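Local coordinates for hypothetical protein MM_2497 (Methanosarcina mazei, PDB 2I5E) that probably condenses GTP with (2S)-2-phospholactate, releasing diphosphate and giving the guanylylated intermediate used in coenzyme F420 biosynthesis, at residues 14-19 with 30-35; 79-84 with 136-141; 91-96 with 129-134; 97-102 with 179-184. All blocks are in the same frame, centred on the assembly; numbering follows the deposited sequence.

How the contacts relate
Contact 3 is the sheet core, an antiparallel strand pair held by backbone hydrogen bonds. Contact 2 lies directly against it: L80, V139 and Y141 pack on I93, and Y137 on I131, while the outer border of contact 2 is polar and reaches the surface through R138. Contacts 1 and 4 hold no hydrogen bonds of their own and rest on apolar packing. They meet where F31 touches L181 and M35 touches P99, and a salt bridge from K16 to D97 ties the two loops together. Contact 4 continues contact 3 along the chain, since residues 97-102 follow 91-96, and it packs most clearly against the second subunit, through E180, I183 and H184 of helix 175-184.

Contact 1. Residues 14-19 with 30-35; sequences GAKSRL and EFVELM
The ring of F31 meets L19 at its edge: L19 CD2 sits near the ring plane, 4.2 Å from F31 CD2, and the two side chains run at about a right angle. Over one face of the same ring lies CG of selenomethionine M35, one helical turn on and displaced toward the rim. This is the loop between the first strand, 5-9, and helix 25-45 of a GT-A-type fold, the loop that in related nucleotidyltransferases commonly contributes to nucleotide binding, and probably does so here. It folds back on the helix that follows it.

Packing is tightest at V32. Its CG2 touches two loop side chains, 3.5 Å from A15 CB and 3.4 Å from K16 CG, both closer than usual for carbons. The valine's chi1 of 121° is not a staggered value, so the exact place of that methyl deserves some caution. V32 CG1 stands 3.8 Å from A15 CB.

The K16 chain bends at chi2 (-65°) and is otherwise extended beyond it, which lets its methylenes skirt the helix while the amine goes elsewhere. NZ makes salt bridges to D97 and D173. After K16 the loop tightens into a 3-10 turn (17-19), with L19 N bonded to K16 O at 2.9 Å. Near the far end of the lysine, K16 CE approaches M35 CE to 4.4 Å.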
# COMPACT_ATOMS: atom_id res chain seq x y z
N GLY A 14 22.76 -9.69 10.26
CA GLY A 14 21.66 -10.61 9.93
C GLY A 14 20.34 -9.94 9.54
O GLY A 14 19.28 -10.56 9.67
N ALA A 15 20.39 -8.71 9.01
CA ALA A 15 19.28 -7.72 9.11
C ALA A 15 17.86 -8.11 8.72
O ALA A 15 16.88 -7.65 9.44
CB ALA A 15 19.66 -6.50 8.38
N LYS A 16 17.76 -8.85 7.60
CA LYS A 16 16.51 -9.07 6.78
C LYS A 16 16.45 -10.55 6.27
O LYS A 16 16.45 -10.83 5.10
CB LYS A 16 16.45 -8.13 5.56
CG LYS A 16 16.05 -6.64 5.81
CD LYS A 16 14.61 -6.50 6.32
CE LYS A 16 14.25 -5.01 6.62
NZ LYS A 16 12.80 -5.08 6.92
N SER A 17 16.41 -11.48 7.19
CA SER A 17 16.48 -12.89 6.90
C SER A 17 15.40 -13.37 5.92
O SER A 17 15.66 -14.32 5.21
CB SER A 17 16.33 -13.64 8.22
OG SER A 17 14.97 -13.47 8.61
N ARG A 18 14.22 -12.74 5.82
CA ARG A 18 13.27 -13.23 4.82
C ARG A 18 13.64 -12.85 3.38
O ARG A 18 12.94 -13.23 2.45
CB ARG A 18 11.77 -12.98 5.10
CG ARG A 18 11.34 -12.95 6.53
CD ARG A 18 9.87 -12.68 6.58
NE ARG A 18 9.09 -13.82 6.11
CZ ARG A 18 8.60 -14.80 6.91
NH1 ARG A 18 8.80 -14.77 8.24
NH2 ARG A 18 7.90 -15.82 6.41
N LEU A 19 14.75 -12.17 3.18
CA LEU A 19 15.27 -11.86 1.87
C LEU A 19 16.20 -12.93 1.33
O LEU A 19 16.51 -12.93 0.18
CB LEU A 19 16.05 -10.57 1.93
CG LEU A 19 15.38 -9.38 1.30
CD1 LEU A 19 13.97 -9.63 1.11
CD2 LEU A 19 15.58 -8.13 2.00
N GLU A 30 24.32 -5.07 3.12
CA GLU A 30 24.55 -3.85 2.28
C GLU A 30 23.27 -3.07 1.89
O GLU A 30 23.22 -1.87 1.99
CB GLU A 30 25.34 -4.19 1.02
CG GLU A 30 26.70 -3.54 1.06
CD GLU A 30 26.79 -2.22 0.32
OE1 GLU A 30 26.29 -1.16 0.84
OE2 GLU A 30 27.42 -2.29 -0.80
N PHE A 31 22.26 -3.80 1.43
CA PHE A 31 20.97 -3.27 1.09
C PHE A 31 20.44 -2.43 2.26
O PHE A 31 20.27 -1.26 2.17
CB PHE A 31 20.03 -4.45 0.79
CG PHE A 31 18.71 -4.05 0.26
CD1 PHE A 31 18.62 -3.03 -0.71
CD2 PHE A 31 17.54 -4.66 0.71
CE1 PHE A 31 17.45 -2.63 -1.18
CE2 PHE A 31 16.31 -4.26 0.21
CZ PHE A 31 16.27 -3.27 -0.75
N VAL A 32 20.22 -3.06 3.41
CA VAL A 32 19.74 -2.42 4.62
C VAL A 32 20.47 -1.09 4.95
O VAL A 32 19.89 -0.05 5.24
CB VAL A 32 19.91 -3.56 5.66
CG1 VAL A 32 20.81 -3.25 6.84
CG2 VAL A 32 18.59 -4.34 5.90
N GLU A 33 21.78 -1.10 4.86
CA GLU A 33 22.59 0.12 5.06
C GLU A 33 22.20 1.18 4.07
O GLU A 33 22.01 2.35 4.41
CB GLU A 33 24.08 -0.19 4.88
CG GLU A 33 24.94 1.09 5.07
CD GLU A 33 26.45 0.75 5.20
OE1 GLU A 33 26.79 -0.11 6.02
OE2 GLU A 33 27.28 1.38 4.46
N LEU A 34 22.06 0.80 2.80
CA LEU A 34 21.57 1.82 1.78
C LEU A 34 20.17 2.35 2.15
O LEU A 34 19.91 3.54 2.02
CB LEU A 34 21.60 1.27 0.33
CG LEU A 34 22.92 0.75 -0.15
CD1 LEU A 34 22.80 0.13 -1.52
CD2 LEU A 34 23.98 1.87 -0.14
N MSE A 35 19.28 1.46 2.60
CA MSE A 35 17.93 1.89 2.99
C MSE A 35 17.97 2.81 4.16
O MSE A 35 17.30 3.83 4.13
CB MSE A 35 17.01 0.72 3.25
CG MSE A 35 16.57 0.07 1.94
SE MSE A 35 15.11 -1.15 2.21
CE MSE A 35 15.90 -2.61 3.31

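Contact 2. Residues 79-84 with 136-141; sequences ALNRYL and KYRVKY
V139 plugs into the side of helix 76-86 between L80 and L84, and this trio with Y141 makes the apolar centre. The helix packs on one face of the central sheet of an alpha/beta, GT-A-type fold, and the extended but non-strand run 136-141 lies beside it on that same face.

With chi1 at -60°, V139 sends its two methyls to different partners. CG1 turns to L84, 3.9 Å from L84 CD1, while CG2 reaches L80, 3.9 Å from L80 CB. At the Y141 end, L80 CD1 comes obliquely to the ring, 3.6 Å from Y141 CE1, the two side chains crossing at about a right angle. L84 CD1 also lies against the backbone, 3.8 Å from Y137 O. The Y137 hydroxyl is engaged away from here, with H149 O on helix 145-154.

Outward of the apolar residues comes N81, whose amide spans the backbone of V139 as a neighbouring strand would. V139 N donates to N81 OD1 over 2.9 Å, nearly straight at 168° and on a lone pair of the amide oxygen. Held through its oxygen and its nitrogen alike, the amide can hardly rotate, and it lies against V139 CG2, with N81 OD1 3.5 Å from that methyl. One turn earlier N77 takes the N-H of Y141, so two asparagines of the helix grip the run. R138 carries the border to solvent. The return bond, N81 ND2 to a lone pair of V139 O, measures 2.9 Å, its acceptor tilted 17° from the amide plane.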
# COMPACT_ATOMS: atom_id res chain seq x y z
N ALA A 79 13.83 -1.07 24.34
CA ALA A 79 14.61 0.07 23.91
C ALA A 79 13.75 1.27 23.51
O ALA A 79 13.93 2.41 24.04
CB ALA A 79 15.49 -0.34 22.76
N LEU A 80 12.76 1.05 22.64
CA LEU A 80 11.93 2.19 22.22
C LEU A 80 11.15 2.77 23.33
O LEU A 80 10.88 4.01 23.37
CB LEU A 80 10.99 1.87 21.01
CG LEU A 80 11.72 1.67 19.65
CD1 LEU A 80 10.65 1.13 18.68
CD2 LEU A 80 12.33 2.95 19.06
N ASN A 81 10.72 1.89 24.23
CA ASN A 81 9.87 2.37 25.32
C ASN A 81 10.68 3.17 26.38
O ASN A 81 10.19 4.20 26.88
CB ASN A 81 9.09 1.24 25.92
CG ASN A 81 7.77 1.02 25.21
OD1 ASN A 81 7.09 1.97 24.84
ND2 ASN A 81 7.39 -0.25 25.02
N ARG A 82 11.94 2.76 26.63
CA ARG A 82 12.93 3.61 27.36
C ARG A 82 13.20 5.01 26.71
O ARG A 82 13.07 6.05 27.33
CB ARG A 82 14.22 2.81 27.59
CG ARG A 82 15.18 3.35 28.70
CD ARG A 82 16.34 2.34 28.93
NE ARG A 82 17.59 2.79 28.31
CZ ARG A 82 18.81 2.46 28.76
NH1 ARG A 82 18.94 1.67 29.84
NH2 ARG A 82 19.91 2.91 28.13
N TYR A 83 13.46 5.04 25.39
CA TYR A 83 13.61 6.27 24.64
C TYR A 83 12.35 7.15 24.78
O TYR A 83 12.44 8.36 25.05
CB TYR A 83 13.85 5.88 23.19
CG TYR A 83 14.15 7.03 22.26
CD1 TYR A 83 15.45 7.36 21.95
CD2 TYR A 83 13.12 7.82 21.76
CE1 TYR A 83 15.69 8.40 21.09
CE2 TYR A 83 13.39 8.88 20.90
CZ TYR A 83 14.68 9.11 20.57
OH TYR A 83 14.94 10.14 19.71
N LEU A 84 11.18 6.58 24.61
CA LEU A 84 9.98 7.32 24.82
C LEU A 84 9.91 7.97 26.23
O LEU A 84 9.60 9.13 26.31
CB LEU A 84 8.74 6.45 24.55
CG LEU A 84 8.27 6.27 23.08
CD1 LEU A 84 6.88 5.61 23.14
CD2 LEU A 84 8.16 7.60 22.38
N LYS A 136 2.30 9.49 27.70
CA LYS A 136 0.99 8.82 27.68
C LYS A 136 0.90 7.67 26.66
O LYS A 136 -0.17 7.10 26.48
CB LYS A 136 -0.11 9.85 27.34
CG LYS A 136 -0.79 10.51 28.54
CD LYS A 136 -2.11 11.05 28.11
CE LYS A 136 -3.19 10.81 29.16
NZ LYS A 136 -4.53 11.04 28.48
N TYR A 137 2.01 7.32 26.02
CA TYR A 137 2.05 6.30 24.97
C TYR A 137 3.04 5.21 25.24
O TYR A 137 4.11 5.48 25.78
CB TYR A 137 2.35 6.94 23.62
CG TYR A 137 1.77 6.05 22.50
CD1 TYR A 137 0.38 6.02 22.23
CD2 TYR A 137 2.62 5.21 21.75
CE1 TYR A 137 -0.14 5.19 21.20
CE2 TYR A 137 2.11 4.38 20.72
CZ TYR A 137 0.75 4.36 20.47
OH TYR A 137 0.30 3.54 19.47
N ARG A 138 2.70 3.97 24.87
CA ARG A 138 3.59 2.82 24.99
C ARG A 138 3.62 2.09 23.61
O ARG A 138 2.62 2.00 22.97
CB ARG A 138 3.05 1.94 26.17
CG ARG A 138 3.50 0.46 26.18
CD ARG A 138 2.76 -0.40 27.31
NE ARG A 138 1.37 -0.76 26.94
CZ ARG A 138 1.04 -1.73 26.07
NH1 ARG A 138 2.00 -2.42 25.48
NH2 ARG A 138 -0.24 -2.02 25.79
N VAL A 139 4.76 1.67 23.09
CA VAL A 139 4.78 0.98 21.82
C VAL A 139 4.85 -0.54 22.00
O VAL A 139 5.44 -1.03 22.99
CB VAL A 139 6.06 1.31 20.91
CG1 VAL A 139 6.16 2.83 20.55
CG2 VAL A 139 7.32 0.82 21.56
N LYS A 140 4.39 -1.27 20.97
CA LYS A 140 4.47 -2.71 20.90
C LYS A 140 4.53 -3.12 19.44
O LYS A 140 3.48 -3.48 18.85
CB LYS A 140 3.27 -3.36 21.57
CG LYS A 140 3.51 -4.89 21.84
CD LYS A 140 2.27 -5.44 22.55
CE LYS A 140 2.39 -6.94 22.86
NZ LYS A 140 2.20 -7.80 21.58
N TYR A 141 5.74 -3.06 18.87
CA TYR A 141 5.99 -3.48 17.48
C TYR A 141 6.05 -4.99 17.51
O TYR A 141 6.17 -5.57 18.58
CB TYR A 141 7.35 -2.93 16.95
CG TYR A 141 7.28 -1.47 16.67
CD1 TYR A 141 7.43 -0.53 17.70
CD2 TYR A 141 6.98 -1.03 15.40
CE1 TYR A 141 7.25 0.80 17.48
CE2 TYR A 141 6.87 0.32 15.13
CZ TYR A 141 7.00 1.23 16.18
OH TYR A 141 6.85 2.56 15.95

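Contact 3. Residues 91-96 with 129-134; sequences VLIVMA and LFIKNP
V91 and I131 face each other as an antiparallel hydrogen-bonded pair and satisfy one another completely across the strands. V91 N donates to I131 O at 3.1 Å, and I131 N returns the bond to V91 O at 3.0 Å, nearly straight at 172°. Two residues on, I93 and L129 repeat the exchange: I93 N reaches L129 O at 2.8 Å, almost along the C=O axis, and L129 N reaches I93 O at 2.9 Å.

Between them L92 and F130 form the non-hydrogen-bonded pair. Their polar backbone atoms serve the strands on either side instead, L92 bonding to R5 and V7 of strand 5-9 and F130 to C117 of strand 116-120. Two of the acceptors also receive CA-H contacts: L92 CA lies 3.2 Å from L129 O, and F130 CA lies 3.5 Å from V91 O.

On the face carrying V91, I93, L129 and I131, the isoleucine pair reaches diagonally across. Both put CG1 anti to the carbonyl carbon (chi1 -53° for I93, -55° for I131), and I93 CD1 meets I131 CD1 at 3.7 Å. On the other face L92 CD1 touches F130 CB. Past the strand end K132 and N133 turn away, their polar ends held by T112 O and Q158.

Here the run of parallel strands 68-71, 50-55, 5-9 and 91-94 meets its first antiparallel neighbour, 126-131. Helix 76-86 and the run with V139 and Y141 cover the isoleucine face, helix 103-109 packs through I106 and I109 on L92 and F130, and strands 5-9 and 116-120 flank the pair within the sheet.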
# COMPACT_ATOMS: atom_id res chain seq x y z
N VAL A 91 7.81 12.50 19.46
CA VAL A 91 8.75 11.47 18.91
C VAL A 91 8.14 10.86 17.63
O VAL A 91 7.04 10.36 17.66
CB VAL A 91 9.05 10.32 19.99
CG1 VAL A 91 9.92 9.09 19.41
CG2 VAL A 91 9.75 10.90 21.24
N LEU A 92 8.86 10.93 16.51
CA LEU A 92 8.59 10.14 15.30
C LEU A 92 9.55 8.96 15.37
O LEU A 92 10.77 9.14 15.46
CB LEU A 92 8.93 10.98 14.07
CG LEU A 92 8.75 10.39 12.68
CD1 LEU A 92 7.24 10.04 12.48
CD2 LEU A 92 9.26 11.43 11.63
N ILE A 93 8.99 7.76 15.46
CA ILE A 93 9.66 6.50 15.30
C ILE A 93 9.49 6.01 13.87
O ILE A 93 8.38 5.85 13.41
CB ILE A 93 9.07 5.43 16.26
CG1 ILE A 93 9.06 5.98 17.71
CG2 ILE A 93 9.76 4.07 16.04
CD1 ILE A 93 8.28 4.98 18.72
N VAL A 94 10.60 5.92 13.12
CA VAL A 94 10.47 5.50 11.73
C VAL A 94 11.34 4.27 11.46
O VAL A 94 12.49 4.28 11.75
CB VAL A 94 10.96 6.62 10.74
CG1 VAL A 94 10.43 6.41 9.36
CG2 VAL A 94 10.67 7.98 11.17
N MSE A 95 10.80 3.23 10.83
CA MSE A 95 11.60 2.09 10.44
C MSE A 95 12.65 2.41 9.41
O MSE A 95 12.43 3.26 8.60
CB MSE A 95 10.66 1.03 9.94
CG MSE A 95 9.58 0.69 11.10
SE MSE A 95 10.13 1.14 13.01
CE MSE A 95 10.58 -0.47 12.76
N ALA A 96 13.72 1.60 9.34
CA ALA A 96 14.87 1.89 8.45
C ALA A 96 14.66 1.28 7.03
O ALA A 96 15.58 1.30 6.26
CB ALA A 96 16.08 1.31 9.08
N LEU A 129 5.46 6.03 13.39
CA LEU A 129 4.60 6.37 14.49
C LEU A 129 5.04 7.76 14.98
O LEU A 129 6.21 7.94 15.34
CB LEU A 129 4.79 5.33 15.60
CG LEU A 129 3.74 5.13 16.71
CD1 LEU A 129 2.26 5.10 16.15
CD2 LEU A 129 4.13 3.84 17.40
N PHE A 130 4.11 8.72 14.95
CA PHE A 130 4.26 10.05 15.51
C PHE A 130 3.37 10.19 16.75
O PHE A 130 2.15 10.10 16.68
CB PHE A 130 4.04 11.19 14.45
CG PHE A 130 4.35 12.59 14.99
CD1 PHE A 130 5.66 12.98 15.31
CD2 PHE A 130 3.31 13.50 15.28
CE1 PHE A 130 5.95 14.25 15.87
CE2 PHE A 130 3.55 14.76 15.82
CZ PHE A 130 4.86 15.14 16.10
N ILE A 131 4.03 10.37 17.90
CA ILE A 131 3.44 10.44 19.17
C ILE A 131 3.70 11.85 19.78
O ILE A 131 4.82 12.13 20.13
CB ILE A 131 4.11 9.35 20.06
CG1 ILE A 131 3.97 7.93 19.38
CG2 ILE A 131 3.59 9.44 21.50
CD1 ILE A 131 5.30 7.09 19.44
N LYS A 132 2.68 12.69 19.90
CA LYS A 132 2.82 14.05 20.47
C LYS A 132 3.05 13.98 21.97
O LYS A 132 3.76 14.79 22.50
CB LYS A 132 1.54 14.85 20.25
CG LYS A 132 1.39 15.36 18.86
CD LYS A 132 0.18 16.25 18.67
CE LYS A 132 -0.04 16.39 17.17
NZ LYS A 132 -1.33 17.09 17.07
N ASN A 133 2.48 13.02 22.67
CA ASN A 133 2.65 12.94 24.12
C ASN A 133 3.29 11.70 24.61
O ASN A 133 2.61 10.84 25.14
CB ASN A 133 1.30 13.13 24.81
CG ASN A 133 0.45 14.25 24.14
OD1 ASN A 133 0.83 15.47 24.08
ND2 ASN A 133 -0.71 13.84 23.57
N PRO A 134 4.60 11.59 24.55
CA PRO A 134 5.26 10.32 24.82
C PRO A 134 4.98 9.74 26.20
O PRO A 134 5.14 8.58 26.44
CB PRO A 134 6.73 10.66 24.67
CG PRO A 134 6.79 12.14 24.31
CD PRO A 134 5.47 12.53 23.85

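Contact 4. Residues 97-102 with 179-184; sequences DLPLLS and VELLIH
L181 CD1 packs against both P99 and L100, and that is the tight half of the contact: it lies 3.6 Å from P99 CG and 4.0 Å from L100 CD2. The loop side is a type I beta turn, L98 to L101, closed by a weak L101 N to L98 O bond. In this GT-A-type fold it leads from the central strand 91-94 into helix 103-109, whose N-cap is S102. Helix 175-184 supplies the other side, and no hydrogen bond joins the two.

CG of L181 stands anti to its backbone N (chi1 -172°), which carries the isobutyl group over to the proline ring. Further along the helix L100 straddles the last turn. Its CD1 touches H184 CB at 3.9 Å, and CD2 comes equally close, 3.9 Å, to H184 O. P99 is also touched by M35 and Q38 of helix 25-45.

The other half is looser. L100 is partly exposed, and its approach to E180 is distant, CD1 lying 4.3 Å from E180 O. The carboxylate of E180 heads away from the turn, where OE2 accepts a hydrogen bond from G123 N of the second subunit. H184 likewise turns its ring from the loop, meeting F166 edge-to-face and F146 of the second subunit. What the turn sees of this helix end is therefore carbon and backbone; besides the contact at P99 CG, P99 CB lies 4.0 Å from L181 CD1.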
# COMPACT_ATOMS: atom_id res chain seq x y z
N ASP A 97 13.49 0.63 6.78
CA ASP A 97 13.24 -0.10 5.58
C ASP A 97 12.17 0.48 4.68
O ASP A 97 11.37 -0.25 4.05
CB ASP A 97 12.96 -1.59 5.91
CG ASP A 97 11.78 -1.79 6.82
OD1 ASP A 97 11.23 -0.79 7.28
OD2 ASP A 97 11.39 -2.96 7.02
N LEU A 98 12.14 1.83 4.64
CA LEU A 98 11.13 2.56 3.96
C LEU A 98 11.80 3.42 2.84
O LEU A 98 11.84 4.60 2.96
CB LEU A 98 10.37 3.44 4.99
CG LEU A 98 9.79 2.70 6.28
CD1 LEU A 98 9.03 3.62 7.14
CD2 LEU A 98 8.87 1.57 5.95
N PRO A 99 12.30 2.80 1.77
CA PRO A 99 12.97 3.56 0.74
C PRO A 99 12.06 4.44 -0.17
O PRO A 99 12.58 5.20 -0.99
CB PRO A 99 13.74 2.48 -0.02
CG PRO A 99 12.76 1.34 -0.01
CD PRO A 99 12.32 1.35 1.44
N LEU A 100 10.73 4.38 0.00
CA LEU A 100 9.75 5.16 -0.79
C LEU A 100 9.23 6.36 -0.00
O LEU A 100 8.42 7.13 -0.47
CB LEU A 100 8.60 4.23 -1.26
CG LEU A 100 9.05 3.03 -2.10
CD1 LEU A 100 7.85 2.31 -2.69
CD2 LEU A 100 10.04 3.48 -3.25
N LEU A 101 9.73 6.50 1.20
CA LEU A 101 9.31 7.52 2.11
C LEU A 101 10.08 8.76 1.76
O LEU A 101 11.32 8.70 1.54
CB LEU A 101 9.66 7.08 3.52
CG LEU A 101 9.27 8.04 4.59
CD1 LEU A 101 7.74 7.94 4.82
CD2 LEU A 101 10.11 7.73 5.84
N SER A 102 9.34 9.86 1.68
CA SER A 102 9.75 11.13 1.04
C SER A 102 9.76 12.14 2.17
O SER A 102 9.20 11.91 3.24
CB SER A 102 8.72 11.59 0.04
OG SER A 102 7.50 11.96 0.74
N VAL A 179 10.11 -5.99 -6.00
CA VAL A 179 9.25 -5.61 -7.11
C VAL A 179 8.74 -4.18 -6.92
O VAL A 179 8.87 -3.39 -7.87
CB VAL A 179 8.08 -6.58 -7.30
CG1 VAL A 179 7.32 -6.27 -8.62
CG2 VAL A 179 8.68 -8.00 -7.45
N GLU A 180 8.23 -3.81 -5.74
CA GLU A 180 7.63 -2.51 -5.54
C GLU A 180 8.74 -1.48 -5.59
O GLU A 180 8.55 -0.40 -6.01
CB GLU A 180 6.93 -2.36 -4.16
CG GLU A 180 5.84 -3.38 -3.84
CD GLU A 180 4.67 -3.25 -4.83
OE1 GLU A 180 4.47 -2.20 -5.47
OE2 GLU A 180 3.98 -4.23 -5.06
N LEU A 181 9.88 -1.80 -5.00
CA LEU A 181 11.03 -0.91 -5.03
C LEU A 181 11.50 -0.60 -6.51
O LEU A 181 11.80 0.55 -6.87
CB LEU A 181 12.17 -1.54 -4.24
CG LEU A 181 13.39 -0.63 -4.03
CD1 LEU A 181 12.99 0.86 -3.59
CD2 LEU A 181 14.30 -1.29 -3.02
N LEU A 182 11.63 -1.67 -7.30
CA LEU A 182 11.96 -1.51 -8.71
C LEU A 182 10.88 -0.67 -9.46
O LEU A 182 11.20 0.29 -10.20
CB LEU A 182 12.26 -2.85 -9.36
CG LEU A 182 13.63 -3.46 -9.01
CD1 LEU A 182 13.85 -4.82 -9.80
CD2 LEU A 182 14.89 -2.57 -8.96
N ILE A 183 9.60 -0.97 -9.24
CA ILE A 183 8.59 -0.16 -9.92
C ILE A 183 8.57 1.32 -9.48
O ILE A 183 8.50 2.17 -10.32
CB ILE A 183 7.18 -0.73 -9.77
CG1 ILE A 183 7.15 -2.17 -10.31
CG2 ILE A 183 6.12 0.33 -10.25
CD1 ILE A 183 6.75 -2.40 -11.68
N HIS A 184 8.59 1.60 -8.15
CA HIS A 184 8.25 2.91 -7.63
C HIS A 184 9.41 3.70 -7.09
O HIS A 184 9.24 4.89 -6.79
CB HIS A 184 7.18 2.82 -6.50
CG HIS A 184 5.85 2.29 -6.97
ND1 HIS A 184 5.43 0.99 -6.74
CD2 HIS A 184 4.92 2.83 -7.77
CE1 HIS A 184 4.26 0.77 -7.35
NE2 HIS A 184 3.91 1.90 -7.93